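Local coordinates for protein intermedilysin (Streptococcus intermedius, PDB 5IMW) that probably lyses host cells by forming large oligomeric pores in cholesterol-containing membranes after a major change of shape, at residues Val103-Leu115 and Leu132-Val146. Sequence-based numbering, arbitrary orientation.
Sequences VNLPGLKNGESNL and LVEKWIQKYSKTHAV. Unlike the reference sequence in segment 132-146: Lys139 (reference Asn).
Leu105 crosses the Trp136 indole at about a right angle, its CD2 standing over the centre of the six-membered ring, 3.8 Å from the centroid, as a CH-pi contact, while Tyr140 CB, four residues on, backs the opposite face toward the rim. At the indole edge, in the ring plane, sits the carbonyl of Pro106: Trp136 NE1 donates to Pro106 O over 2.8 Å, with the donor in the carbonyl plane as well. That bond helps fix the rotation of an indole already held between Leu105 and Tyr140 CB, and ties the type II turn Leu105-Leu108 to the helix. CG of Trp136 stands anti to its own backbone N (chi1 172°), which carries the ring out toward this turn. The Tyr140 ring is sandwiched too: the ammonium of Lys109 sits over one face, 3.1 Å from the centroid, as a cation-pi contact, and Lys139 CG lies against the other. The Lys109 chain kinks twice (chi2 -83°, chi3 129°) and passes the phenol oxygen, CD and CE lying by Tyr140 OH, before NZ comes over the face. Gly107 CA makes a CH-pi contact with a face of the His144 imidazole, 4.0 Å from its centroid, and Pro106 CG and CD lie against Val146 CG2. Farther back along the helix, Leu132 splits its branches, CD2 meeting Val103 CG2 tip to tip at 3.9 Å and CD1 reaching Leu115 CD2 at 3.6 Å. Here antiparallel strands 99-103 and 114-117 form a beta hairpin whose long connection packs on the C-terminal part of helix 122-140 and the segment that follows it.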
ATOM      1  N   VAL A 103     -13.070 -27.279  -0.441  1.00 74.96           N
ATOM      2  CA  VAL A 103     -13.222 -26.213  -1.422  1.00 67.56           C
ATOM      3  C   VAL A 103     -14.538 -25.493  -1.161  1.00 68.41           C
ATOM      4  O   VAL A 103     -15.541 -26.122  -0.806  1.00 76.53           O
ATOM      5  CB  VAL A 103     -13.176 -26.749  -2.867  1.00 67.56           C
ATOM      6  CG1 VAL A 103     -13.191 -25.598  -3.860  1.00 67.56           C
ATOM      7  CG2 VAL A 103     -11.942 -27.616  -3.071  1.00 73.31           C
ATOM      8  N   ASN A 104     -14.532 -24.173  -1.347  1.00 76.16           N
ATOM      9  CA  ASN A 104     -15.661 -23.322  -0.995  1.00 68.57           C
ATOM     10  C   ASN A 104     -16.491 -22.920  -2.209  1.00 73.17           C
ATOM     11  O   ASN A 104     -17.148 -21.872  -2.188  1.00 74.33           O
ATOM     12  CB  ASN A 104     -15.167 -22.075  -0.264  1.00 77.45           C
ATOM     13  CG  ASN A 104     -14.386 -21.142  -1.168  1.00 73.77           C
ATOM     14  OD1 ASN A 104     -13.825 -21.563  -2.180  1.00 72.89           O
ATOM     15  ND2 ASN A 104     -14.347 -19.867  -0.806  1.00 71.62           N
ATOM     16  N   LEU A 105     -16.474 -23.722  -3.267  1.00 79.65           N
ATOM     17  CA  LEU A 105     -17.292 -23.413  -4.429  1.00 74.51           C
ATOM     18  C   LEU A 105     -18.772 -23.506  -4.059  1.00 76.96           C
ATOM     19  O   LEU A 105     -19.159 -24.361  -3.255  1.00 67.56           O
ATOM     20  CB  LEU A 105     -16.967 -24.358  -5.585  1.00 67.56           C
ATOM     21  CG  LEU A 105     -15.843 -23.865  -6.501  1.00 67.56           C
ATOM     22  CD1 LEU A 105     -15.303 -24.984  -7.374  1.00 67.56           C
ATOM     23  CD2 LEU A 105     -16.341 -22.715  -7.365  1.00 77.09           C
ATOM     24  N   PRO A 106     -19.619 -22.643  -4.617  1.00 78.40           N
ATOM     25  CA  PRO A 106     -21.000 -22.553  -4.132  1.00 80.56           C
ATOM     26  C   PRO A 106     -21.837 -23.753  -4.542  1.00 85.73           C
ATOM     27  O   PRO A 106     -21.649 -24.345  -5.608  1.00 83.43           O
ATOM     28  CB  PRO A 106     -21.519 -21.268  -4.783  1.00 78.93           C
ATOM     29  CG  PRO A 106     -20.750 -21.166  -6.046  1.00 80.09           C
ATOM     30  CD  PRO A 106     -19.380 -21.738  -5.756  1.00 80.02           C
ATOM     31  N   GLY A 107     -22.790 -24.095  -3.676  1.00 98.99           N
ATOM     32  CA  GLY A 107     -23.653 -25.233  -3.873  1.00100.44           C
ATOM     33  C   GLY A 107     -23.148 -26.515  -3.243  1.00108.46           C
ATOM     34  O   GLY A 107     -23.957 -27.380  -2.899  1.00113.65           O
ATOM     35  N   LEU A 108     -21.831 -26.644  -3.069  1.00 98.62           N
ATOM     36  CA  LEU A 108     -21.209 -27.884  -2.616  1.00109.26           C
ATOM     37  C   LEU A 108     -22.029 -28.560  -1.525  1.00108.36           C
ATOM     38  O   LEU A 108     -22.395 -27.939  -0.523  1.00117.79           O
ATOM     39  CB  LEU A 108     -19.789 -27.602  -2.125  1.00117.84           C
ATOM     40  CG  LEU A 108     -18.700 -28.051  -3.110  1.00104.49           C
ATOM     41  CD1 LEU A 108     -18.692 -29.562  -3.220  1.00111.03           C
ATOM     42  CD2 LEU A 108     -18.860 -27.425  -4.491  1.00101.33           C
ATOM     43  N   LYS A 109     -22.306 -29.845  -1.735  1.00120.09           N
ATOM     44  CA  LYS A 109     -23.312 -30.585  -0.989  1.00121.84           C
ATOM     45  C   LYS A 109     -22.682 -31.786  -0.301  1.00117.17           C
ATOM     46  O   LYS A 109     -21.916 -32.535  -0.915  1.00108.76           O
ATOM     47  CB  LYS A 109     -24.441 -31.066  -1.916  1.00121.96           C
ATOM     48  CG  LYS A 109     -23.978 -31.452  -3.322  1.00114.26           C
ATOM     49  CD  LYS A 109     -23.868 -30.234  -4.226  1.00117.57           C
ATOM     50  CE  LYS A 109     -22.515 -30.143  -4.930  1.00115.62           C
ATOM     51  NZ  LYS A 109     -22.282 -28.772  -5.500  1.00123.30           N
ATOM     52  N   ASN A 110     -23.023 -31.971   0.968  1.00114.93           N
ATOM     53  CA  ASN A 110     -22.582 -33.142   1.744  1.00119.97           C
ATOM     54  C   ASN A 110     -21.051 -33.140   1.757  1.00110.15           C
ATOM     55  O   ASN A 110     -20.435 -32.079   1.953  1.00101.34           O
ATOM     56  CB  ASN A 110     -23.212 -34.390   1.168  1.00123.93           C
ATOM     57  CG  ASN A 110     -24.660 -34.182   0.779  1.00135.82           C
ATOM     58  OD1 ASN A 110     -25.167 -33.059   0.804  1.00150.66           O
ATOM     59  ND2 ASN A 110     -25.332 -35.263   0.403  1.00117.44           N
ATOM     60  N   GLY A 111     -20.412 -34.290   1.556  1.00104.35           N
ATOM     61  CA  GLY A 111     -18.967 -34.368   1.553  1.00103.56           C
ATOM     62  C   GLY A 111     -18.370 -34.233   0.167  1.00101.39           C
ATOM     63  O   GLY A 111     -17.216 -34.611  -0.055  1.00 93.88           O
ATOM     64  N   GLU A 112     -19.146 -33.699  -0.777  1.00 98.71           N
ATOM     65  CA  GLU A 112     -18.627 -33.462  -2.116  1.00 96.29           C
ATOM     66  C   GLU A 112     -17.574 -32.365  -2.142  1.00 97.72           C
ATOM     67  O   GLU A 112     -16.901 -32.196  -3.164  1.00 99.72           O
ATOM     68  CB  GLU A 112     -19.770 -33.100  -3.066  1.00106.05           C
ATOM     69  CG  GLU A 112     -19.709 -33.789  -4.417  1.00111.86           C
ATOM     70  CD  GLU A 112     -20.935 -33.500  -5.263  1.00120.40           C
ATOM     71  OE1 GLU A 112     -22.055 -33.513  -4.709  1.00118.16           O
ATOM     72  OE2 GLU A 112     -20.780 -33.249  -6.476  1.00128.23           O
ATOM     73  N   SER A 113     -17.418 -31.618  -1.048  1.00 96.65           N
ATOM     74  CA  SER A 113     -16.432 -30.551  -0.969  1.00 95.88           C
ATOM     75  C   SER A 113     -15.103 -31.016  -0.394  1.00 90.59           C
ATOM     76  O   SER A 113     -14.106 -30.297  -0.528  1.00 85.05           O
ATOM     77  CB  SER A 113     -16.972 -29.396  -0.116  1.00 96.51           C
ATOM     78  OG  SER A 113     -16.944 -29.720   1.263  1.00 91.00           O
ATOM     79  N   ASN A 114     -15.059 -32.193   0.223  1.00 94.00           N
ATOM     80  CA  ASN A 114     -13.874 -32.664   0.922  1.00 86.94           C
ATOM     81  C   ASN A 114     -13.146 -33.705   0.085  1.00 91.17           C
ATOM     82  O   ASN A 114     -13.773 -34.591  -0.504  1.00 95.91           O
ATOM     83  CB  ASN A 114     -14.251 -33.252   2.282  1.00 85.04           C
ATOM     84  CG  ASN A 114     -15.134 -32.324   3.090  1.00 94.28           C
ATOM     85  OD1 ASN A 114     -16.074 -31.731   2.562  1.00 88.99           O
ATOM     86  ND2 ASN A 114     -14.827 -32.183   4.374  1.00 85.32           N
ATOM     87  N   LEU A 115     -11.822 -33.592   0.036  1.00100.52           N
ATOM     88  CA  LEU A 115     -10.975 -34.525  -0.692  1.00 92.31           C
ATOM     89  C   LEU A 115      -9.994 -35.200   0.257  1.00 96.90           C
ATOM     90  O   LEU A 115      -9.892 -34.861   1.439  1.00 89.33           O
ATOM     91  CB  LEU A 115     -10.193 -33.819  -1.807  1.00 82.11           C
ATOM     92  CG  LEU A 115     -10.987 -32.981  -2.804  1.00 85.23           C
ATOM     93  CD1 LEU A 115     -10.077 -32.521  -3.937  1.00 97.33           C
ATOM     94  CD2 LEU A 115     -12.169 -33.763  -3.345  1.00 95.34           C
ATOM     95  N   LEU A 132     -11.957 -31.995  -9.027  1.00 71.89           N
ATOM     96  CA  LEU A 132     -13.158 -31.531  -8.338  1.00 67.56           C
ATOM     97  C   LEU A 132     -13.766 -30.334  -9.052  1.00 67.56           C
ATOM     98  O   LEU A 132     -14.987 -30.251  -9.220  1.00 68.75           O
ATOM     99  CB  LEU A 132     -12.835 -31.172  -6.886  1.00 67.56           C
ATOM    100  CG  LEU A 132     -13.971 -30.478  -6.124  1.00 67.56           C
ATOM    101  CD1 LEU A 132     -13.993 -30.913  -4.665  1.00 67.56           C
ATOM    102  CD2 LEU A 132     -13.870 -28.956  -6.204  1.00 72.84           C
ATOM    103  N   VAL A 133     -12.927 -29.381  -9.456  1.00 75.06           N
ATOM    104  CA  VAL A 133     -13.427 -28.176 -10.113  1.00 72.63           C
ATOM    105  C   VAL A 133     -14.219 -28.548 -11.359  1.00 73.29           C
ATOM    106  O   VAL A 133     -15.348 -28.085 -11.560  1.00 73.87           O
ATOM    107  CB  VAL A 133     -12.256 -27.225 -10.428  1.00 67.83           C
ATOM    108  CG1 VAL A 133     -12.465 -26.478 -11.740  1.00 81.53           C
ATOM    109  CG2 VAL A 133     -12.081 -26.238  -9.285  1.00 67.56           C
ATOM    110  N   GLU A 134     -13.648 -29.409 -12.202  1.00 73.83           N
ATOM    111  CA  GLU A 134     -14.345 -29.840 -13.409  1.00 84.62           C
ATOM    112  C   GLU A 134     -15.707 -30.438 -13.073  1.00 76.34           C
ATOM    113  O   GLU A 134     -16.677 -30.250 -13.817  1.00 77.31           O
ATOM    114  CB  GLU A 134     -13.479 -30.841 -14.171  1.00 82.62           C
ATOM    115  CG  GLU A 134     -12.115 -30.286 -14.569  1.00 71.20           C
ATOM    116  CD  GLU A 134     -11.131 -31.369 -14.965  1.00 83.86           C
ATOM    117  OE1 GLU A 134     -11.449 -32.561 -14.772  1.00 84.10           O
ATOM    118  OE2 GLU A 134     -10.040 -31.031 -15.470  1.00 88.78           O
ATOM    119  N   LYS A 135     -15.802 -31.157 -11.953  1.00 67.97           N
ATOM    120  CA  LYS A 135     -17.085 -31.697 -11.515  1.00 67.56           C
ATOM    121  C   LYS A 135     -18.074 -30.574 -11.229  1.00 73.72           C
ATOM    122  O   LYS A 135     -19.154 -30.502 -11.829  1.00 71.40           O
ATOM    123  CB  LYS A 135     -16.895 -32.564 -10.269  1.00 67.56           C
ATOM    124  CG  LYS A 135     -15.836 -33.656 -10.399  1.00 77.94           C
ATOM    125  CD  LYS A 135     -16.418 -34.995 -10.816  1.00 83.10           C
ATOM    126  CE  LYS A 135     -15.667 -36.141 -10.168  1.00 90.07           C
ATOM    127  NZ  LYS A 135     -15.872 -36.162  -8.691  1.00 96.48           N
ATOM    128  N   TRP A 136     -17.718 -29.687 -10.294  1.00 82.65           N
ATOM    129  CA  TRP A 136     -18.586 -28.567  -9.953  1.00 80.33           C
ATOM    130  C   TRP A 136     -18.998 -27.778 -11.187  1.00 83.14           C
ATOM    131  O   TRP A 136     -20.118 -27.259 -11.246  1.00 84.73           O
ATOM    132  CB  TRP A 136     -17.885 -27.647  -8.949  1.00 67.69           C
ATOM    133  CG  TRP A 136     -18.629 -26.375  -8.698  1.00 76.23           C
ATOM    134  CD1 TRP A 136     -19.509 -26.125  -7.686  1.00 78.71           C
ATOM    135  CD2 TRP A 136     -18.564 -25.178  -9.479  1.00 67.56           C
ATOM    136  NE1 TRP A 136     -19.996 -24.843  -7.788  1.00 75.99           N
ATOM    137  CE2 TRP A 136     -19.432 -24.242  -8.883  1.00 67.56           C
ATOM    138  CE3 TRP A 136     -17.859 -24.807 -10.627  1.00 67.56           C
ATOM    139  CZ2 TRP A 136     -19.612 -22.961  -9.394  1.00 69.99           C
ATOM    140  CZ3 TRP A 136     -18.037 -23.538 -11.133  1.00 73.92           C
ATOM    141  CH2 TRP A 136     -18.907 -22.627 -10.517  1.00 76.76           C
ATOM    142  N   ILE A 137     -18.111 -27.665 -12.175  1.00 81.11           N
ATOM    143  CA  ILE A 137     -18.427 -26.943 -13.402  1.00 77.16           C
ATOM    144  C   ILE A 137     -19.656 -27.564 -14.055  1.00 83.78           C
ATOM    145  O   ILE A 137     -20.731 -26.955 -14.077  1.00 88.40           O
ATOM    146  CB  ILE A 137     -17.231 -26.931 -14.373  1.00 78.79           C
ATOM    147  CG1 ILE A 137     -16.121 -26.023 -13.835  1.00 77.96           C
ATOM    148  CG2 ILE A 137     -17.667 -26.450 -15.759  1.00 70.32           C
ATOM    149  CD1 ILE A 137     -14.837 -26.066 -14.642  1.00 79.00           C
ATOM    150  N   GLN A 138     -19.504 -28.778 -14.596  1.00 96.13           N
ATOM    151  CA  GLN A 138     -20.572 -29.367 -15.402  1.00 94.18           C
ATOM    152  C   GLN A 138     -21.887 -29.447 -14.635  1.00 92.32           C
ATOM    153  O   GLN A 138     -22.960 -29.328 -15.236  1.00109.12           O
ATOM    154  CB  GLN A 138     -20.162 -30.760 -15.897  1.00 83.68           C
ATOM    155  CG  GLN A 138     -20.398 -31.909 -14.907  1.00103.29           C
ATOM    156  CD  GLN A 138     -20.095 -33.280 -15.498  1.00 99.84           C
ATOM    157  OE1 GLN A 138     -19.595 -33.394 -16.620  1.00 94.05           O
ATOM    158  NE2 GLN A 138     -20.412 -34.327 -14.746  1.00 95.73           N
ATOM    159  N   LYS A 139     -21.830 -29.640 -13.319  1.00 89.35           N
ATOM    160  CA  LYS A 139     -23.042 -29.879 -12.551  1.00 90.79           C
ATOM    161  C   LYS A 139     -23.604 -28.621 -11.902  1.00 93.89           C
ATOM    162  O   LYS A 139     -24.780 -28.617 -11.521  1.00 93.74           O
ATOM    163  CB  LYS A 139     -22.776 -30.936 -11.475  1.00100.07           C
ATOM    164  CG  LYS A 139     -24.031 -31.435 -10.775  1.00102.21           C
ATOM    165  CD  LYS A 139     -23.735 -32.579  -9.811  1.00104.52           C
ATOM    166  CE  LYS A 139     -24.982 -33.004  -9.058  1.00102.14           C
ATOM    167  NZ  LYS A 139     -24.659 -33.708  -7.788  1.00 92.41           N
ATOM    168  N   TYR A 140     -22.807 -27.552 -11.770  1.00 98.51           N
ATOM    169  CA  TYR A 140     -23.280 -26.339 -11.112  1.00 91.51           C
ATOM    170  C   TYR A 140     -22.783 -25.047 -11.748  1.00 87.93           C
ATOM    171  O   TYR A 140     -23.125 -23.971 -11.247  1.00 85.88           O
ATOM    172  CB  TYR A 140     -22.883 -26.351  -9.626  1.00 89.99           C
ATOM    173  CG  TYR A 140     -23.290 -27.619  -8.922  1.00 95.42           C
ATOM    174  CD1 TYR A 140     -24.554 -27.754  -8.367  1.00105.33           C
ATOM    175  CD2 TYR A 140     -22.417 -28.694  -8.836  1.00 95.77           C
ATOM    176  CE1 TYR A 140     -24.933 -28.921  -7.735  1.00115.02           C
ATOM    177  CE2 TYR A 140     -22.784 -29.861  -8.209  1.00 96.44           C
ATOM    178  CZ  TYR A 140     -24.046 -29.974  -7.664  1.00107.56           C
ATOM    179  OH  TYR A 140     -24.408 -31.141  -7.032  1.00123.68           O
ATOM    180  N   SER A 141     -22.001 -25.108 -12.829  1.00 84.96           N
ATOM    181  CA  SER A 141     -21.522 -23.886 -13.467  1.00 70.49           C
ATOM    182  C   SER A 141     -22.685 -22.999 -13.895  1.00 78.04           C
ATOM    183  O   SER A 141     -22.692 -21.791 -13.630  1.00 84.06           O
ATOM    184  CB  SER A 141     -20.644 -24.232 -14.671  1.00 67.56           C
ATOM    185  OG  SER A 141     -20.247 -23.069 -15.372  1.00 90.20           O
ATOM    186  N   LYS A 142     -23.687 -23.586 -14.550  1.00 86.68           N
ATOM    187  CA  LYS A 142     -24.779 -22.790 -15.101  1.00 84.46           C
ATOM    188  C   LYS A 142     -25.663 -22.221 -13.996  1.00 88.74           C
ATOM    189  O   LYS A 142     -26.016 -21.035 -14.018  1.00100.29           O
ATOM    190  CB  LYS A 142     -25.605 -23.636 -16.068  1.00103.44           C
ATOM    191  CG  LYS A 142     -24.803 -24.235 -17.217  1.00103.92           C
ATOM    192  CD  LYS A 142     -25.423 -23.899 -18.565  1.00122.04           C
ATOM    193  CE  LYS A 142     -24.663 -24.554 -19.708  1.00115.79           C
ATOM    194  NZ  LYS A 142     -25.094 -24.033 -21.033  1.00114.32           N
ATOM    195  N   THR A 143     -26.033 -23.052 -13.019  1.00 87.67           N
ATOM    196  CA  THR A 143     -26.976 -22.612 -11.994  1.00 91.26           C
ATOM    197  C   THR A 143     -26.325 -21.658 -11.000  1.00 89.99           C
ATOM    198  O   THR A 143     -26.941 -20.664 -10.596  1.00 89.37           O
ATOM    199  CB  THR A 143     -27.571 -23.815 -11.259  1.00 99.76           C
ATOM    200  OG1 THR A 143     -28.424 -23.356 -10.203  1.00 97.09           O
ATOM    201  CG2 THR A 143     -26.483 -24.705 -10.668  1.00 98.11           C
ATOM    202  N   HIS A 144     -25.091 -21.938 -10.591  1.00 93.82           N
ATOM    203  CA  HIS A 144     -24.412 -21.152  -9.571  1.00 98.28           C
ATOM    204  C   HIS A 144     -23.357 -20.251 -10.201  1.00 91.18           C
ATOM    205  O   HIS A 144     -22.647 -20.658 -11.126  1.00 94.63           O
ATOM    206  CB  HIS A 144     -23.760 -22.061  -8.527  1.00 99.32           C
ATOM    207  CG  HIS A 144     -24.718 -22.597  -7.508  1.00 96.56           C
ATOM    208  ND1 HIS A 144     -25.152 -23.906  -7.508  1.00 85.08           N
ATOM    209  CD2 HIS A 144     -25.325 -22.000  -6.455  1.00 98.70           C
ATOM    210  CE1 HIS A 144     -25.984 -24.092  -6.498  1.00 98.66           C
ATOM    211  NE2 HIS A 144     -26.106 -22.951  -5.844  1.00 97.34           N
ATOM    212  N   ALA A 145     -23.256 -19.026  -9.689  1.00 91.45           N
ATOM    213  CA  ALA A 145     -22.278 -18.051 -10.148  1.00 99.96           C
ATOM    214  C   ALA A 145     -21.391 -17.634  -8.985  1.00 89.60           C
ATOM    215  O   ALA A 145     -21.872 -17.446  -7.864  1.00 87.92           O
ATOM    216  CB  ALA A 145     -22.961 -16.821 -10.750  1.00110.49           C
ATOM    217  N   VAL A 146     -20.097 -17.494  -9.256  1.00 88.28           N
ATOM    218  CA  VAL A 146     -19.121 -17.161  -8.218  1.00 83.84           C
ATOM    219  C   VAL A 146     -18.529 -15.779  -8.472  1.00 83.72           C
ATOM    220  O   VAL A 146     -17.655 -15.639  -9.342  1.00 83.30           O
ATOM    221  CB  VAL A 146     -17.995 -18.202  -8.154  1.00 87.02           C
ATOM    222  CG1 VAL A 146     -17.310 -18.151  -6.789  1.00 93.87           C
ATOM    223  CG2 VAL A 146     -18.522 -19.591  -8.452  1.00 87.57           C
TER